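Side-chain contacts in F1 capsule-anchoring protein (Yersinia pestis, PDB 2XET), which probably takes part, as the C-terminal domain of the Caf1A outer-membrane usher, in assembling and exporting F1 antigen subunits to the cell surface: residues L6-S11 with G32-N37; K14-G19 with I51-G56. All coordinates share one frame; numbering follows the deposited sequence.

Contact 1 (L6-S11 with G32-N37); sequences LHLKRS and GIVGDN. With SO4 (sulfate ion), chain C.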
loop_
_atom_site.group_PDB
_atom_site.type_symbol
_atom_site.label_atom_id
_atom_site.label_comp_id
_atom_site.label_asym_id
_atom_site.label_seq_id
_atom_site.Cartn_x
_atom_site.Cartn_y
_atom_site.Cartn_z
ATOM N N LEU A 6 1.962 5.597 -3.386
ATOM C CA LEU A 6 2.465 4.230 -3.536
ATOM C C LEU A 6 1.804 3.491 -4.695
ATOM O O LEU A 6 0.582 3.297 -4.701
ATOM C CB LEU A 6 2.236 3.454 -2.230
ATOM C CG LEU A 6 2.792 2.037 -2.159
ATOM C CD1 LEU A 6 4.321 2.054 -2.252
ATOM C CD2 LEU A 6 2.319 1.378 -0.863
ATOM N N HIS A 7 2.605 3.133 -5.705
ATOM C CA HIS A 7 2.089 2.400 -6.846
ATOM C C HIS A 7 2.228 0.925 -6.563
ATOM O O HIS A 7 3.339 0.436 -6.374
ATOM C CB HIS A 7 2.867 2.748 -8.136
ATOM C CG HIS A 7 2.287 2.150 -9.377
ATOM N ND1 HIS A 7 3.039 1.939 -10.516
ATOM C CD2 HIS A 7 1.032 1.728 -9.670
ATOM C CE1 HIS A 7 2.275 1.402 -11.452
ATOM N NE2 HIS A 7 1.055 1.261 -10.965
ATOM N N LEU A 8 1.095 0.230 -6.501
ATOM C CA LEU A 8 1.072 -1.191 -6.179
ATOM C C LEU A 8 0.845 -2.020 -7.424
ATOM O O LEU A 8 0.063 -1.637 -8.270
ATOM C CB LEU A 8 -0.058 -1.471 -5.169
ATOM C CG LEU A 8 0.124 -0.884 -3.767
ATOM C CD1 LEU A 8 -1.245 -0.813 -3.075
ATOM C CD2 LEU A 8 1.123 -1.705 -2.937
ATOM N N LYS A 9 1.517 -3.165 -7.530
ATOM C CA LYS A 9 1.200 -4.136 -8.584
ATOM C C LYS A 9 1.232 -5.513 -7.929
ATOM O O LYS A 9 2.092 -5.755 -7.071
ATOM C CB LYS A 9 2.197 -4.047 -9.748
ATOM C CG LYS A 9 1.801 -4.880 -10.973
ATOM C CD LYS A 9 2.662 -4.606 -12.207
ATOM C CE LYS A 9 4.154 -4.706 -11.873
ATOM N NZ LYS A 9 5.052 -4.708 -13.052
ATOM N N ARG A 10 0.294 -6.393 -8.307
ATOM C CA ARG A 10 0.266 -7.730 -7.738
ATOM C C ARG A 10 1.485 -8.540 -8.206
ATOM O O ARG A 10 2.062 -8.251 -9.268
ATOM C CB ARG A 10 -1.012 -8.463 -8.161
ATOM C CG ARG A 10 -2.289 -7.902 -7.496
ATOM C CD ARG A 10 -3.517 -8.197 -8.368
ATOM N NE ARG A 10 -3.628 -9.596 -8.782
ATOM C CZ ARG A 10 -4.725 -10.345 -8.633
ATOM N NH1 ARG A 10 -5.814 -9.851 -8.077
ATOM N NH2 ARG A 10 -4.731 -11.597 -9.065
ATOM N N SER A 11 1.842 -9.580 -7.434
ATOM C CA SER A 11 2.955 -10.470 -7.807
ATOM C C SER A 11 2.725 -11.227 -9.147
ATOM O O SER A 11 3.699 -11.692 -9.788
ATOM C CB SER A 11 3.301 -11.428 -6.665
ATOM O OG SER A 11 2.137 -12.031 -6.133
ATOM N N GLY A 32 -6.366 3.660 3.576
ATOM C CA GLY A 32 -6.580 4.330 2.287
ATOM C C GLY A 32 -7.248 3.392 1.300
ATOM O O GLY A 32 -7.551 2.245 1.646
ATOM N N ILE A 33 -7.511 3.896 0.097
ATOM C CA ILE A 33 -8.211 3.119 -0.935
ATOM C C ILE A 33 -7.438 3.196 -2.247
ATOM O O ILE A 33 -6.990 4.260 -2.657
ATOM C CB ILE A 33 -9.634 3.673 -1.203
ATOM C CG1 ILE A 33 -10.401 3.938 0.105
ATOM C CG2 ILE A 33 -10.419 2.718 -2.100
ATOM C CD1 ILE A 33 -11.656 4.803 -0.103
ATOM N N VAL A 34 -7.267 2.048 -2.892
ATOM C CA VAL A 34 -6.508 1.982 -4.149
ATOM C C VAL A 34 -7.365 2.583 -5.261
ATOM O O VAL A 34 -8.543 2.277 -5.369
ATOM C CB VAL A 34 -6.116 0.538 -4.447
ATOM C CG1 VAL A 34 -5.469 0.409 -5.841
ATOM C CG2 VAL A 34 -5.158 0.014 -3.351
ATOM N N GLY A 35 -6.779 3.507 -6.015
ATOM C CA GLY A 35 -7.515 4.222 -7.064
ATOM C C GLY A 35 -7.404 3.588 -8.435
ATOM O O GLY A 35 -6.968 2.422 -8.560
ATOM N N ASP A 36 -7.795 4.345 -9.463
ATOM C CA ASP A 36 -7.915 3.784 -10.831
ATOM C C ASP A 36 -6.591 3.649 -11.592
ATOM O O ASP A 36 -6.582 3.111 -12.701
ATOM C CB ASP A 36 -8.989 4.497 -11.686
ATOM C CG ASP A 36 -8.669 5.962 -11.934
ATOM O OD1 ASP A 36 -7.504 6.371 -11.777
ATOM O OD2 ASP A 36 -9.595 6.717 -12.295
ATOM N N ASN A 37 -5.492 4.124 -10.997
ATOM C CA ASN A 37 -4.127 3.881 -11.511
ATOM C C ASN A 37 -3.336 2.915 -10.585
ATOM O O ASN A 37 -2.099 2.883 -10.580
ATOM C CB ASN A 37 -3.381 5.206 -11.694
ATOM C CG ASN A 37 -3.949 6.069 -12.821
ATOM O OD1 ASN A 37 -4.291 5.580 -13.889
ATOM N ND2 ASN A 37 -4.032 7.384 -12.583
HETATM S S SO4 C . -1.907 7.849 -8.979
HETATM O O1 SO4 C . -1.407 8.919 -8.121
HETATM O O2 SO4 C . -0.850 7.270 -9.813
HETATM O O3 SO4 C . -2.506 6.800 -8.182
HETATM O O4 SO4 C . -2.905 8.412 -9.887
HETATM O O HOH W 1 -0.862 0.322 -12.620
#

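Contact 2 (K14-G19 with I51-G56); sequences KPVPFG and ILVKWG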
loop_
_atom_site.group_PDB
_atom_site.type_symbol
_atom_site.label_atom_id
_atom_site.label_comp_id
_atom_site.label_asym_id
_atom_site.label_seq_id
_atom_site.Cartn_x
_atom_site.Cartn_y
_atom_site.Cartn_z
ATOM N N LYS A 14 -0.733 -8.272 -12.413
ATOM C CA LYS A 14 -1.984 -7.533 -12.609
ATOM C C LYS A 14 -1.976 -6.273 -11.714
ATOM O O LYS A 14 -1.417 -6.300 -10.625
ATOM C CB LYS A 14 -3.232 -8.404 -12.294
ATOM C CG LYS A 14 -3.354 -9.710 -13.135
ATOM C CD LYS A 14 -4.608 -10.516 -12.766
ATOM C CE LYS A 14 -4.755 -11.777 -13.613
ATOM N NZ LYS A 14 -3.937 -12.894 -13.092
ATOM N N PRO A 15 -2.671 -5.207 -12.135
ATOM C CA PRO A 15 -2.865 -4.071 -11.221
ATOM C C PRO A 15 -3.698 -4.511 -10.014
ATOM O O PRO A 15 -4.504 -5.455 -10.095
ATOM C CB PRO A 15 -3.654 -3.048 -12.071
ATOM C CG PRO A 15 -3.584 -3.569 -13.526
ATOM C CD PRO A 15 -3.389 -5.048 -13.416
ATOM N N VAL A 16 -3.543 -3.811 -8.899
ATOM C CA VAL A 16 -4.415 -4.069 -7.744
ATOM C C VAL A 16 -5.798 -3.494 -8.103
ATOM O O VAL A 16 -5.887 -2.404 -8.668
ATOM C CB VAL A 16 -3.881 -3.399 -6.479
ATOM C CG1 VAL A 16 -4.944 -3.375 -5.362
ATOM C CG2 VAL A 16 -2.614 -4.126 -5.981
ATOM N N PRO A 17 -6.872 -4.237 -7.825
ATOM C CA PRO A 17 -8.223 -3.754 -8.177
ATOM C C PRO A 17 -8.565 -2.337 -7.646
ATOM O O PRO A 17 -8.295 -2.017 -6.484
ATOM C CB PRO A 17 -9.137 -4.800 -7.523
ATOM C CG PRO A 17 -8.335 -6.051 -7.576
ATOM C CD PRO A 17 -6.899 -5.602 -7.277
ATOM N N PHE A 18 -9.133 -1.524 -8.535
ATOM C CA PHE A 18 -9.686 -0.204 -8.199
ATOM C C PHE A 18 -10.691 -0.394 -7.051
ATOM O O PHE A 18 -11.672 -1.136 -7.180
ATOM C CB PHE A 18 -10.368 0.357 -9.464
ATOM C CG PHE A 18 -11.010 1.723 -9.293
ATOM C CD1 PHE A 18 -10.621 2.592 -8.274
ATOM C CD2 PHE A 18 -11.978 2.154 -10.209
ATOM C CE1 PHE A 18 -11.197 3.853 -8.129
ATOM C CE2 PHE A 18 -12.579 3.428 -10.096
ATOM C CZ PHE A 18 -12.198 4.287 -9.053
ATOM N N GLY A 19 -10.419 0.230 -5.907
ATOM C CA GLY A 19 -11.330 0.132 -4.751
ATOM C C GLY A 19 -10.867 -0.764 -3.613
ATOM O O GLY A 19 -11.511 -0.805 -2.543
ATOM N N ILE A 51 1.818 -3.418 4.973
ATOM C CA ILE A 51 0.393 -3.217 4.664
ATOM C C ILE A 51 -0.294 -4.451 4.087
ATOM O O ILE A 51 0.361 -5.345 3.523
ATOM C CB ILE A 51 0.174 -1.993 3.715
ATOM C CG1 ILE A 51 0.861 -2.224 2.358
ATOM C CG2 ILE A 51 0.628 -0.674 4.395
ATOM C CD1 ILE A 51 0.565 -1.153 1.284
ATOM N N LEU A 52 -1.612 -4.510 4.299
ATOM C CA LEU A 52 -2.487 -5.481 3.681
ATOM C C LEU A 52 -3.381 -4.720 2.719
ATOM O O LEU A 52 -3.885 -3.644 3.051
ATOM C CB LEU A 52 -3.366 -6.152 4.740
ATOM C CG LEU A 52 -4.330 -7.246 4.262
ATOM C CD1 LEU A 52 -3.619 -8.479 3.668
ATOM C CD2 LEU A 52 -5.300 -7.653 5.383
ATOM N N VAL A 53 -3.577 -5.299 1.537
ATOM C CA VAL A 53 -4.404 -4.708 0.505
ATOM C C VAL A 53 -5.451 -5.773 0.186
ATOM O O VAL A 53 -5.095 -6.916 -0.125
ATOM C CB VAL A 53 -3.547 -4.300 -0.707
ATOM C CG1 VAL A 53 -4.400 -3.639 -1.771
ATOM C CG2 VAL A 53 -2.413 -3.358 -0.247
ATOM N N LYS A 54 -6.732 -5.426 0.306
ATOM C CA LYS A 54 -7.783 -6.453 0.312
ATOM C C LYS A 54 -8.991 -6.063 -0.550
ATOM O O LYS A 54 -9.440 -4.914 -0.480
ATOM C CB LYS A 54 -8.220 -6.740 1.756
ATOM C CG LYS A 54 -9.120 -7.981 1.935
ATOM C CD LYS A 54 -9.413 -8.227 3.410
ATOM C CE LYS A 54 -10.366 -9.403 3.606
ATOM N NZ LYS A 54 -10.676 -9.551 5.064
ATOM N N TRP A 55 -9.472 -7.005 -1.371
ATOM C CA TRP A 55 -10.686 -6.803 -2.188
ATOM C C TRP A 55 -11.680 -7.968 -2.076
ATOM O O TRP A 55 -12.687 -8.001 -2.779
ATOM C CB TRP A 55 -10.332 -6.552 -3.671
ATOM C CG TRP A 55 -9.427 -7.601 -4.230
ATOM C CD1 TRP A 55 -9.797 -8.716 -4.937
ATOM C CD2 TRP A 55 -7.990 -7.640 -4.137
ATOM N NE1 TRP A 55 -8.691 -9.462 -5.251
ATOM C CE2 TRP A 55 -7.566 -8.818 -4.805
ATOM C CE3 TRP A 55 -7.021 -6.800 -3.562
ATOM C CZ2 TRP A 55 -6.209 -9.195 -4.881
ATOM C CZ3 TRP A 55 -5.664 -7.160 -3.667
ATOM C CH2 TRP A 55 -5.279 -8.359 -4.309
ATOM N N GLY A 56 -11.395 -8.911 -1.185
ATOM C CA GLY A 56 -12.326 -10.010 -0.896
ATOM C C GLY A 56 -11.848 -10.895 0.235
ATOM O O GLY A 56 -10.759 -10.713 0.777
#

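Contact 1 (L6-S11 with G32-N37)
A water held by His7 and only weakly by Asn37 O spans the exposed end of the contact, where no direct hydrogen bond links the two segments. The place is the usher C-terminal domain, a beta sandwich of the transthyretin clan. Here strand 2-10 faces the loop that follows the short strand 32-33. The water lies at the edge of the His7 ring, in its plane, 2.7 Å from NE2. The Asn37 carbonyl oxygen also sits obliquely to the ring, 3.5 Å from His7 CD2. CG of His7 is anti to the backbone N (chi1 -173°), and this swings the ring across to the loop. The other half of the contact is buried and apolar. Leu8 CD1 meets Val34 CG2 at 4.0 Å, and the two side chains cross obliquely. Val16 and Val53 touch both of them, so the pair belongs to the domain core. The Asn37 side chain turns from His7 to a sulfate, probably from the crystallisation liquor; Arg80 NH2 is hydrogen-bonded to it too. Asn37 ND2 donates to sulfate O4 over 3.1 Å in a nearly straight bond, 173° at the hydrogen.

Contact 2 (K14-G19 with I51-G56)
The backbones of 14-19 and 51-56 stay well apart, with CA atoms 8.3 Å apart for Val16 and Val53 and 7.2 Å for Pro17 and Trp55, and the close contacts are made by side chains. The main feature is a CH-pi contact. Pro17 CG stands over one face of the Trp55 indole, 3.8 Å from the centroid of the five-membered ring and only 9° off the ring normal. Pro17 CD extends the contact over the six-membered ring, reaching Trp55 CE3 at 3.9 Å. The two side chains cross at about a right angle. CG of Trp55 lies between its own backbone N and carbonyl carbon (chi1 52°), and this rotamer presents the indole face to the proline. In the usher C-terminal domain, a member of the transthyretin clan, the contact joins the loop between strands 2-10 and 21-24 to the end of strand 48-54. Ser20 and Gln61 also touch the Trp55 side chain. Deeper in, two valines meet. Val16 CG1 lies 3.6 Å from Val53 CG1, with the side chains at an oblique angle. The CG1 methyl of Val53 is anti to its backbone N (chi1 -178°) and is the branch that touches Val16. Both valines are buried; Val53 also packs on Cys63 and Cys85, the latter in strand 79-87. These two cysteines form a disulfide. The same Val16 methyl reaches the indole obliquely, with CG1 4.2 Å from Trp55 CZ3.

How the contacts relate
Contact 1 and contact 2 are neighbours in one domain, their centres about 7 Å apart. Their segments alternate along the chain. Loop 14-19 lies beside 32-37, and a probable backbone hydrogen bond joins them, Gly19 N lying 2.8 Å from Val34 O. Val16 is common to both apolar patches and makes them continuous. Ser38 OG bonds to Leu8 O and to Val16 N, linking the strand to the loop. Further packing joins the two contacts: Arg10 NH1 lies 3.3 Å from Trp55 CZ2, and Phe18 CD1 3.4 Å from Gly35 C. The bound sulfate belongs to the contact 1 side, at Asn37.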